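Local structure of EAL domain protein (Vibrio cholerae serotype O1, 6IJ2) at residues F153-S162 with T175-L184; F24-P32 with G43-L51. The protein probably hydrolyses cyclic dinucleotides such as c-di-GMP and cGAMP as a metal-dependent phosphodiesterase, and is seen here with 5'-pGpG and calcium bound. The protein carries 1 engineered substitution. All blocks are in the same frame, centred on the assembly; numbering follows the deposited sequence.

Interaction 1. Residues F153-S162 with T175-L184; sequences FQTAIDDFGS and TNIVKVDMGL. With CA (calcium ion), chain I; CA (calcium ion), chain L; CA (calcium ion), chain K; CA (calcium ion), chain J.
Two neighbouring parallel strands of the EAL barrel meet here, and Ile157 with Val178 and Phe160 with Val180 pair across them on either side of the aspartates that hold calcium. Strand 154-160, helix 166-170 and strand 177-180 form a beta-alpha-beta unit. Lys179 N donates to Ile157 O at 2.8 Å, and Lys179 O accepts from Phe160 N. The register slips by one between these bridges, a beta bulge at Asp158 and Asp159. Both aspartates at the bulge bind calcium. Asp158 OD1 bridges two calcium ions, at 2.3 Å from the one in chain I and 2.7 Å from the one in chain J. Asp158 OD2 also binds the chain J ion. Asp159 OD1 joins the chain I ion to the chain L ion. Glu45, Asn95, Glu128 and Glu215 supply further ligands.

At the start of the strands, Asn176 OD1 takes Thr155 N on a lone pair, in its carbonyl plane, at 2.8 Å. The Gln154 and Asn176 side chains cross at about a right angle, yet their amide planes are only 32° apart. Ile177 O is gripped from opposite faces by Ile157 N and Thr175 OG1. On the face of Ile157, Val178 CG1 lies 3.4 Å from Phe160 CB. Asp181 CG stands anti to its backbone N (chi1 -178°), which takes the carboxylate to Ser162. OD1 accepts a weak bond from Ser162 OG, while OD2 caps the following helix through Gly183 N. Lys179 NZ forms a salt bridge with Glu128. This cation and the shared calcium ions probably offset the crowded negative charge of the carboxylates.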
loop_
_atom_site.group_PDB
_atom_site.type_symbol
_atom_site.label_atom_id
_atom_site.label_comp_id
_atom_site.label_asym_id
_atom_site.label_seq_id
_atom_site.Cartn_x
_atom_site.Cartn_y
_atom_site.Cartn_z
ATOM N N PHE A 153 10.735 21.932 7.955
ATOM C CA PHE A 153 11.332 20.624 7.710
ATOM C C PHE A 153 11.019 20.126 6.305
ATOM O O PHE A 153 9.973 20.436 5.731
ATOM C CB PHE A 153 10.819 19.603 8.730
ATOM C CG PHE A 153 11.301 19.860 10.117
ATOM C CD1 PHE A 153 12.623 19.616 10.457
ATOM C CD2 PHE A 153 10.448 20.370 11.082
ATOM C CE1 PHE A 153 13.087 19.864 11.735
ATOM C CE2 PHE A 153 10.913 20.633 12.368
ATOM C CZ PHE A 153 12.228 20.374 12.696
ATOM N N GLN A 154 11.948 19.351 5.748
ATOM C CA GLN A 154 11.641 18.528 4.591
ATOM C C GLN A 154 10.966 17.241 5.067
ATOM O O GLN A 154 11.165 16.806 6.205
ATOM C CB GLN A 154 12.914 18.214 3.800
ATOM C CG GLN A 154 13.524 19.432 3.102
ATOM C CD GLN A 154 12.682 19.896 1.925
ATOM O OE1 GLN A 154 12.449 19.143 0.980
ATOM N NE2 GLN A 154 12.207 21.131 1.988
ATOM N N THR A 155 10.121 16.668 4.213
ATOM C CA THR A 155 9.371 15.458 4.548
ATOM C C THR A 155 9.454 14.445 3.423
ATOM O O THR A 155 9.547 14.805 2.242
ATOM C CB THR A 155 7.890 15.755 4.829
ATOM O OG1 THR A 155 7.270 16.235 3.629
ATOM C CG2 THR A 155 7.770 16.818 5.934
ATOM N N ALA A 156 9.351 13.164 3.801
ATOM C CA ALA A 156 9.378 12.061 2.850
ATOM C C ALA A 156 8.455 10.944 3.300
ATOM O O ALA A 156 8.360 10.656 4.499
ATOM C CB ALA A 156 10.789 11.479 2.683
ATOM N N ILE A 157 7.804 10.300 2.332
ATOM C CA ILE A 157 7.188 8.993 2.563
ATOM C C ILE A 157 8.282 7.939 2.428
ATOM O O ILE A 157 8.952 7.855 1.399
ATOM C CB ILE A 157 6.034 8.740 1.580
ATOM C CG1 ILE A 157 4.905 9.737 1.858
ATOM C CG2 ILE A 157 5.529 7.307 1.693
ATOM C CD1 ILE A 157 3.758 9.621 0.920
ATOM N N ASP A 158 8.493 7.161 3.486
ATOM C CA ASP A 158 9.649 6.267 3.556
ATOM C C ASP A 158 9.452 4.992 2.733
ATOM O O ASP A 158 10.374 4.523 2.052
ATOM C CB ASP A 158 9.906 5.935 5.029
ATOM C CG ASP A 158 11.285 5.342 5.295
ATOM O OD1 ASP A 158 12.046 5.046 4.355
ATOM O OD2 ASP A 158 11.615 5.207 6.486
ATOM N N ASP A 159 8.272 4.407 2.768
ATOM C CA ASP A 159 8.199 3.026 2.332
ATOM C C ASP A 159 7.172 2.880 1.238
ATOM O O ASP A 159 6.275 2.050 1.329
ATOM C CB ASP A 159 7.870 2.100 3.508
ATOM C CG ASP A 159 8.878 2.208 4.663
ATOM O OD1 ASP A 159 9.996 2.737 4.469
ATOM O OD2 ASP A 159 8.546 1.738 5.776
ATOM N N PHE A 160 7.279 3.680 0.180
ATOM C CA PHE A 160 6.355 3.521 -0.937
ATOM C C PHE A 160 6.609 2.206 -1.664
ATOM O O PHE A 160 7.721 1.931 -2.117
ATOM C CB PHE A 160 6.487 4.674 -1.915
ATOM C CG PHE A 160 5.439 4.667 -2.987
ATOM C CD1 PHE A 160 4.230 5.303 -2.785
ATOM C CD2 PHE A 160 5.671 4.028 -4.186
ATOM C CE1 PHE A 160 3.272 5.315 -3.776
ATOM C CE2 PHE A 160 4.706 4.018 -5.186
ATOM C CZ PHE A 160 3.514 4.666 -4.975
ATOM N N GLY A 161 5.567 1.416 -1.820
ATOM C CA GLY A 161 5.695 0.142 -2.490
ATOM C C GLY A 161 5.913 -1.044 -1.583
ATOM O O GLY A 161 6.146 -2.152 -2.088
ATOM N N SER A 162 5.833 -0.854 -0.266
ATOM C CA SER A 162 5.843 -1.973 0.667
ATOM C C SER A 162 4.974 -1.623 1.864
ATOM O O SER A 162 4.522 -0.492 2.015
ATOM C CB SER A 162 7.259 -2.301 1.129
ATOM O OG SER A 162 7.768 -1.228 1.895
ATOM N N THR A 175 4.364 14.778 0.312
ATOM C CA THR A 175 5.646 15.123 0.904
ATOM C C THR A 175 6.572 15.702 -0.158
ATOM O O THR A 175 6.264 15.706 -1.354
ATOM C CB THR A 175 6.262 13.877 1.530
ATOM O OG1 THR A 175 6.129 12.795 0.596
ATOM C CG2 THR A 175 5.497 13.504 2.796
ATOM N N ASN A 176 7.723 16.216 0.298
ATOM C CA ASN A 176 8.748 16.670 -0.637
ATOM C C ASN A 176 9.294 15.517 -1.465
ATOM O O ASN A 176 9.505 15.651 -2.678
ATOM C CB ASN A 176 9.891 17.329 0.128
ATOM C CG ASN A 176 9.429 18.509 0.926
ATOM O OD1 ASN A 176 9.341 18.454 2.154
ATOM N ND2 ASN A 176 9.085 19.579 0.229
ATOM N N ILE A 177 9.566 14.399 -0.810
ATOM C CA ILE A 177 10.204 13.239 -1.412
ATOM C C ILE A 177 9.350 12.003 -1.136
ATOM O O ILE A 177 8.688 11.900 -0.100
ATOM C CB ILE A 177 11.645 13.085 -0.864
ATOM C CG1 ILE A 177 12.557 14.110 -1.565
ATOM C CG2 ILE A 177 12.174 11.677 -1.038
ATOM C CD1 ILE A 177 13.949 14.222 -0.998
ATOM N N VAL A 178 9.330 11.077 -2.090
ATOM C CA VAL A 178 8.786 9.737 -1.860
ATOM C C VAL A 178 9.924 8.757 -2.087
ATOM O O VAL A 178 10.534 8.750 -3.165
ATOM C CB VAL A 178 7.576 9.427 -2.757
ATOM C CG1 VAL A 178 7.232 7.936 -2.691
ATOM C CG2 VAL A 178 6.369 10.167 -2.254
ATOM N N LYS A 179 10.258 7.982 -1.050
ATOM C CA LYS A 179 11.294 6.958 -1.148
ATOM C C LYS A 179 10.657 5.662 -1.618
ATOM O O LYS A 179 9.667 5.214 -1.038
ATOM C CB LYS A 179 11.991 6.749 0.201
ATOM C CG LYS A 179 12.676 8.025 0.659
ATOM C CD LYS A 179 14.151 7.808 1.029
ATOM C CE LYS A 179 14.306 7.251 2.364
ATOM N NZ LYS A 179 15.745 7.114 2.808
ATOM N N VAL A 180 11.216 5.065 -2.667
ATOM C CA VAL A 180 10.630 3.864 -3.267
ATOM C C VAL A 180 11.338 2.649 -2.699
ATOM O O VAL A 180 12.564 2.517 -2.825
ATOM C CB VAL A 180 10.716 3.894 -4.799
ATOM C CG1 VAL A 180 10.116 2.595 -5.375
ATOM C CG2 VAL A 180 9.966 5.097 -5.331
ATOM N N ASP A 181 10.547 1.740 -2.121
ATOM C CA ASP A 181 11.083 0.573 -1.436
ATOM C C ASP A 181 11.946 -0.255 -2.379
ATOM O O ASP A 181 11.654 -0.383 -3.570
ATOM C CB ASP A 181 9.933 -0.285 -0.905
ATOM C CG ASP A 181 10.416 -1.496 -0.150
ATOM O OD1 ASP A 181 10.858 -1.339 0.999
ATOM O OD2 ASP A 181 10.369 -2.607 -0.703
ATOM N N MET A 182 12.993 -0.867 -1.825
ATOM C CA MET A 182 13.919 -1.622 -2.661
ATOM C C MET A 182 13.249 -2.801 -3.350
ATOM O O MET A 182 13.726 -3.247 -4.402
ATOM C CB MET A 182 15.102 -2.122 -1.840
ATOM C CG MET A 182 14.787 -3.152 -0.802
ATOM S SD MET A 182 16.333 -3.630 -0.004
ATOM C CE MET A 182 15.916 -5.307 0.438
ATOM N N GLY A 183 12.157 -3.312 -2.786
ATOM C CA GLY A 183 11.478 -4.431 -3.416
ATOM C C GLY A 183 10.992 -4.108 -4.814
ATOM O O GLY A 183 10.982 -4.981 -5.688
ATOM N N LEU A 184 10.572 -2.861 -5.044
ATOM C CA LEU A 184 10.116 -2.452 -6.369
ATOM C C LEU A 184 11.250 -2.223 -7.351
ATOM O O LEU A 184 11.020 -2.275 -8.562
ATOM C CB LEU A 184 9.293 -1.167 -6.295
ATOM C CG LEU A 184 7.912 -1.246 -5.650
ATOM C CD1 LEU A 184 7.195 0.092 -5.880
ATOM C CD2 LEU A 184 7.105 -2.434 -6.191
HETATM CA CA CA I . 11.986 3.091 3.074
HETATM CA CA CA L . 10.463 2.358 7.206
HETATM CA CA CA K . 4.076 1.674 2.295
HETATM CA CA CA J . 14.023 5.267 6.191
HETATM O O HOH W 1 8.149 -3.788 -2.298
HETATM O O HOH W 2 15.199 4.598 4.308
HETATM O O HOH W 3 10.959 1.039 2.656
HETATM O O HOH W 4 4.353 1.510 4.786
HETATM O O HOH W 5 3.732 4.018 2.544
HETATM O O HOH W 6 10.817 1.977 9.539
#

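Interaction 2. Residues F24-P32 with G43-L51. With CA (calcium ion), chain J; nucleotides of chain B.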
loop_
_atom_site.group_PDB
_atom_site.type_symbol
_atom_site.label_atom_id
_atom_site.label_comp_id
_atom_site.label_asym_id
_atom_site.label_seq_id
_atom_site.Cartn_x
_atom_site.Cartn_y
_atom_site.Cartn_z
ATOM N N PHE A 24 19.054 2.000 28.219
ATOM C CA PHE A 24 20.024 1.599 27.216
ATOM C C PHE A 24 20.508 2.849 26.500
ATOM O O PHE A 24 19.846 3.888 26.514
ATOM C CB PHE A 24 19.425 0.605 26.209
ATOM C CG PHE A 24 18.227 1.141 25.470
ATOM C CD1 PHE A 24 16.954 1.019 26.004
ATOM C CD2 PHE A 24 18.374 1.766 24.246
ATOM C CE1 PHE A 24 15.851 1.515 25.328
ATOM C CE2 PHE A 24 17.272 2.264 23.563
ATOM C CZ PHE A 24 16.011 2.137 24.109
ATOM N N ASP A 25 21.663 2.749 25.884
ATOM C CA ASP A 25 22.239 3.825 25.082
ATOM C C ASP A 25 22.463 3.279 23.660
ATOM O O ASP A 25 22.417 2.098 23.443
ATOM C CB ASP A 25 23.529 4.374 25.676
ATOM C CG ASP A 25 23.767 5.829 25.304
ATOM O OD1 ASP A 25 22.877 6.472 24.756
ATOM O OD2 ASP A 25 24.843 6.350 25.574
ATOM N N PHE A 26 22.761 4.157 22.715
ATOM C CA PHE A 26 22.910 3.806 21.307
ATOM C C PHE A 26 23.502 5.016 20.598
ATOM O O PHE A 26 23.679 6.080 21.196
ATOM C CB PHE A 26 21.570 3.406 20.679
ATOM C CG PHE A 26 20.528 4.478 20.776
ATOM C CD1 PHE A 26 19.778 4.631 21.931
ATOM C CD2 PHE A 26 20.310 5.344 19.720
ATOM C CE1 PHE A 26 18.834 5.632 22.031
ATOM C CE2 PHE A 26 19.358 6.340 19.813
ATOM C CZ PHE A 26 18.625 6.487 20.971
ATOM N N THR A 27 23.806 4.844 19.319
ATOM C CA THR A 27 24.329 5.950 18.523
ATOM C C THR A 27 23.790 5.787 17.106
ATOM O O THR A 27 22.819 5.059 16.888
ATOM C CB THR A 27 25.868 6.004 18.615
ATOM O OG1 THR A 27 26.354 7.188 17.972
ATOM C CG2 THR A 27 26.503 4.784 17.973
ATOM N N MET A 28 24.420 6.459 16.145
ATOM C CA MET A 28 23.915 6.515 14.784
ATOM C C MET A 28 24.968 6.078 13.781
ATOM O O MET A 28 26.166 6.309 13.960
ATOM C CB MET A 28 23.443 7.921 14.408
ATOM C CG MET A 28 22.218 8.398 15.145
ATOM S SD MET A 28 20.719 7.516 14.638
ATOM C CE MET A 28 19.769 7.785 16.129
ATOM N N ALA A 29 24.489 5.433 12.721
ATOM C CA ALA A 29 25.199 5.286 11.465
ATOM C C ALA A 29 24.547 6.206 10.441
ATOM O O ALA A 29 23.438 6.708 10.648
ATOM C CB ALA A 29 25.179 3.833 10.973
ATOM N N PHE A 30 25.253 6.448 9.344
ATOM C CA PHE A 30 24.777 7.354 8.306
ATOM C C PHE A 30 24.983 6.706 6.947
ATOM O O PHE A 30 26.035 6.118 6.681
ATOM C CB PHE A 30 25.514 8.729 8.369
ATOM C CG PHE A 30 25.268 9.475 9.642
ATOM C CD1 PHE A 30 24.151 10.287 9.781
ATOM C CD2 PHE A 30 26.125 9.325 10.722
ATOM C CE1 PHE A 30 23.912 10.966 10.977
ATOM C CE2 PHE A 30 25.893 9.993 11.915
ATOM C CZ PHE A 30 24.784 10.816 12.044
ATOM N N GLN A 31 23.976 6.818 6.083
ATOM C CA GLN A 31 24.082 6.258 4.750
ATOM C C GLN A 31 23.805 7.351 3.727
ATOM O O GLN A 31 22.763 8.025 3.810
ATOM C CB GLN A 31 23.108 5.084 4.543
ATOM C CG GLN A 31 23.296 4.434 3.187
ATOM C CD GLN A 31 22.352 3.275 2.962
ATOM O OE1 GLN A 31 21.220 3.293 3.442
ATOM N NE2 GLN A 31 22.814 2.252 2.229
ATOM N N PRO A 32 24.686 7.551 2.747
ATOM C CA PRO A 32 24.498 8.670 1.811
ATOM C C PRO A 32 23.374 8.445 0.805
ATOM O O PRO A 32 23.077 7.323 0.382
ATOM C CB PRO A 32 25.856 8.776 1.103
ATOM C CG PRO A 32 26.448 7.425 1.208
ATOM C CD PRO A 32 25.970 6.861 2.534
ATOM N N GLY A 43 22.452 14.023 0.774
ATOM C CA GLY A 43 22.355 13.994 2.220
ATOM C C GLY A 43 22.662 12.602 2.738
ATOM O O GLY A 43 23.173 11.753 2.009
ATOM N N TYR A 44 22.355 12.390 4.023
ATOM C CA TYR A 44 22.566 11.099 4.679
ATOM C C TYR A 44 21.357 10.749 5.526
ATOM O O TYR A 44 20.809 11.616 6.214
ATOM C CB TYR A 44 23.804 11.112 5.606
ATOM C CG TYR A 44 25.124 11.237 4.893
ATOM C CD1 TYR A 44 25.579 12.473 4.445
ATOM C CD2 TYR A 44 25.924 10.125 4.682
ATOM C CE1 TYR A 44 26.777 12.595 3.793
ATOM C CE2 TYR A 44 27.130 10.235 4.025
ATOM C CZ TYR A 44 27.555 11.476 3.588
ATOM O OH TYR A 44 28.759 11.603 2.932
ATOM N N GLU A 45 20.960 9.476 5.498
ATOM C CA GLU A 45 19.943 8.977 6.406
ATOM C C GLU A 45 20.625 8.506 7.685
ATOM O O GLU A 45 21.637 7.793 7.629
ATOM C CB GLU A 45 19.139 7.838 5.771
ATOM C CG GLU A 45 18.096 7.305 6.719
ATOM C CD GLU A 45 17.270 6.170 6.161
ATOM O OE1 GLU A 45 17.600 5.633 5.075
ATOM O OE2 GLU A 45 16.274 5.836 6.829
ATOM N N ALA A 46 20.114 8.970 8.832
ATOM C CA ALA A 46 20.589 8.518 10.137
ATOM C C ALA A 46 19.885 7.220 10.529
ATOM O O ALA A 46 18.653 7.120 10.451
ATOM C CB ALA A 46 20.348 9.592 11.202
ATOM N N LEU A 47 20.665 6.237 10.982
ATOM C CA LEU A 47 20.156 4.902 11.285
ATOM C C LEU A 47 20.677 4.470 12.645
ATOM O O LEU A 47 21.881 4.542 12.899
ATOM C CB LEU A 47 20.594 3.897 10.229
ATOM C CG LEU A 47 20.080 4.193 8.819
ATOM C CD1 LEU A 47 20.926 3.440 7.827
ATOM C CD2 LEU A 47 18.612 3.781 8.694
ATOM N N VAL A 48 19.774 4.005 13.502
ATOM C CA VAL A 48 20.138 3.673 14.875
ATOM C C VAL A 48 21.077 2.468 14.912
ATOM O O VAL A 48 20.934 1.511 14.137
ATOM C CB VAL A 48 18.852 3.430 15.685
ATOM C CG1 VAL A 48 18.855 2.064 16.334
ATOM C CG2 VAL A 48 18.663 4.517 16.716
ATOM N N ARG A 49 22.049 2.509 15.825
ATOM C CA ARG A 49 22.996 1.425 16.039
ATOM C C ARG A 49 23.311 1.352 17.522
ATOM O O ARG A 49 23.206 2.350 18.238
ATOM C CB ARG A 49 24.316 1.630 15.274
ATOM C CG ARG A 49 24.202 1.593 13.758
ATOM C CD ARG A 49 23.785 0.210 13.275
ATOM N NE ARG A 49 23.730 0.154 11.820
ATOM C CZ ARG A 49 22.634 0.409 11.113
ATOM N NH1 ARG A 49 22.655 0.347 9.787
ATOM N NH2 ARG A 49 21.517 0.736 11.737
ATOM N N GLY A 50 23.702 0.168 17.975
ATOM C CA GLY A 50 24.206 0.034 19.326
ATOM C C GLY A 50 25.545 0.734 19.482
ATOM O O GLY A 50 26.182 1.154 18.514
ATOM N N LEU A 51 25.987 0.854 20.738
ATOM C CA LEU A 51 27.253 1.531 21.008
ATOM C C LEU A 51 28.441 0.772 20.425
ATOM O O LEU A 51 29.486 1.375 20.151
ATOM C CB LEU A 51 27.440 1.727 22.518
ATOM C CG LEU A 51 26.513 2.768 23.156
ATOM C CD1 LEU A 51 26.843 2.953 24.629
ATOM C CD2 LEU A 51 26.568 4.097 22.399
HETATM CA CA CA J . 14.023 5.267 6.191
ATOM P P G B 2 18.887 -0.807 9.345
ATOM O OP1 G B 2 19.775 0.299 9.449
ATOM O OP2 G B 2 19.231 -2.053 9.946
ATOM O "O5'" G B 2 17.461 -0.405 9.884
ATOM C "C5'" G B 2 16.467 -1.378 10.179
ATOM C "C4'" G B 2 15.159 -0.695 10.467
ATOM O "O4'" G B 2 15.330 0.207 11.578
ATOM C "C3'" G B 2 14.589 0.147 9.326
ATOM O "O3'" G B 2 13.195 -0.039 9.171
ATOM C "C2'" G B 2 14.822 1.575 9.793
ATOM O "O2'" G B 2 13.905 2.529 9.331
ATOM C "C1'" G B 2 14.694 1.416 11.302
ATOM N N9 G B 2 15.411 2.476 11.985
ATOM C C8 G B 2 16.754 2.735 11.928
ATOM N N7 G B 2 17.098 3.800 12.593
ATOM C C5 G B 2 15.906 4.286 13.096
ATOM C C6 G B 2 15.643 5.422 13.896
ATOM O O6 G B 2 16.432 6.261 14.313
ATOM N N1 G B 2 14.296 5.539 14.192
ATOM C C2 G B 2 13.322 4.680 13.763
ATOM N N2 G B 2 12.077 4.968 14.143
ATOM N N3 G B 2 13.554 3.609 13.031
ATOM C C4 G B 2 14.856 3.474 12.735
ATOM O OP3 G B 1 13.486 2.056 4.544
ATOM P P G B 1 13.803 1.730 5.909
ATOM O OP1 G B 1 14.214 2.891 6.636
ATOM O OP2 G B 1 12.679 1.005 6.400
ATOM O "O5'" G B 1 14.993 0.713 5.754
ATOM C "C5'" G B 1 16.338 1.087 6.029
ATOM C "C4'" G B 1 17.203 -0.147 6.124
ATOM O "O4'" G B 1 17.637 -0.530 4.804
ATOM C "C3'" G B 1 18.481 -0.020 6.961
ATOM O "O3'" G B 1 18.659 -1.087 7.871
ATOM C "C2'" G B 1 19.588 -0.084 5.918
ATOM O "O2'" G B 1 20.780 -0.688 6.328
ATOM C "C1'" G B 1 18.954 -0.977 4.866
ATOM N N9 G B 1 19.556 -0.821 3.550
ATOM C C8 G B 1 20.055 0.333 3.002
ATOM N N7 G B 1 20.522 0.166 1.799
ATOM C C5 G B 1 20.308 -1.175 1.532
ATOM C C6 G B 1 20.603 -1.940 0.375
ATOM O O6 G B 1 21.136 -1.577 -0.664
ATOM N N1 G B 1 20.230 -3.267 0.530
ATOM C C2 G B 1 19.637 -3.787 1.650
ATOM N N2 G B 1 19.334 -5.081 1.600
ATOM N N3 G B 1 19.343 -3.083 2.727
ATOM C C4 G B 1 19.702 -1.793 2.600
HETATM O O HOH W 7 24.259 -0.108 22.807
HETATM O O HOH W 8 18.620 3.108 4.707
HETATM O O HOH W 2 15.199 4.598 4.308
#
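Arg49 and Thr27 pair through two backbone bonds, Thr27 N to Arg49 O at 2.8 Å and Arg49 N to Thr27 O. Ala29 with Leu47 and Gln31 with Glu45 repeat the pattern. The side chains of Arg49 and Glu45 lie on the face that meets the ligand. Arg49 NH1 and NH2 both donate to OP1 of G2 of chain B, each at 2.9 Å. NH2 also reaches Val48 O, near the guanidinium plane, and Ala29 CB lies over one guanidinium face. Two partners on NH2 would fix the rotation of the group. Val48 N gives G2 N7 a nearly straight bond of 2.8 Å (175°). Glu45 is fully extended, with CG anti to its backbone N (chi1 179°), and this carries OE2 to the chain J calcium at 2.4 Å. Its OE1 and Gln31 OE1 share a water, and both also accept from Gln235.

The other face is apolar and packs on helix 68-85. Met28 CE sits tightly against Val48 CG2 at 3.5 Å and lies at the edge of the Phe26 ring, in its plane. Ala46 CB touches both Met28 SD and Phe30 CE1. Farther along, Tyr44 CE2 meets Pro32 CB at 3.5 Å. The whole is a beta hairpin. Its second strand carries the Glu45-Ala46-Leu47 sequence that names the EAL family, with Glu45 as a metal ligand.

From the N terminus, interaction 2 comes first. It closes the short hairpin between strands 27-35 and 41-49. The chain then runs through strands 91-96 and 125-129 before interaction 1 opens. Interaction 1 closes the crossover through helix 166-170, joining strand 154-160 to strand 177-180. The two contacts therefore follow in series and neither nest nor cross. Their centres are about 19 Å apart, yet both belong to the same sheet. They meet at the active-site end, where Lys179 NZ forms a salt bridge with Glu45 OE1 at 3.3 Å. The calcium ion of chain J, bound by Asp158 and Glu45, and one shared water tie them together.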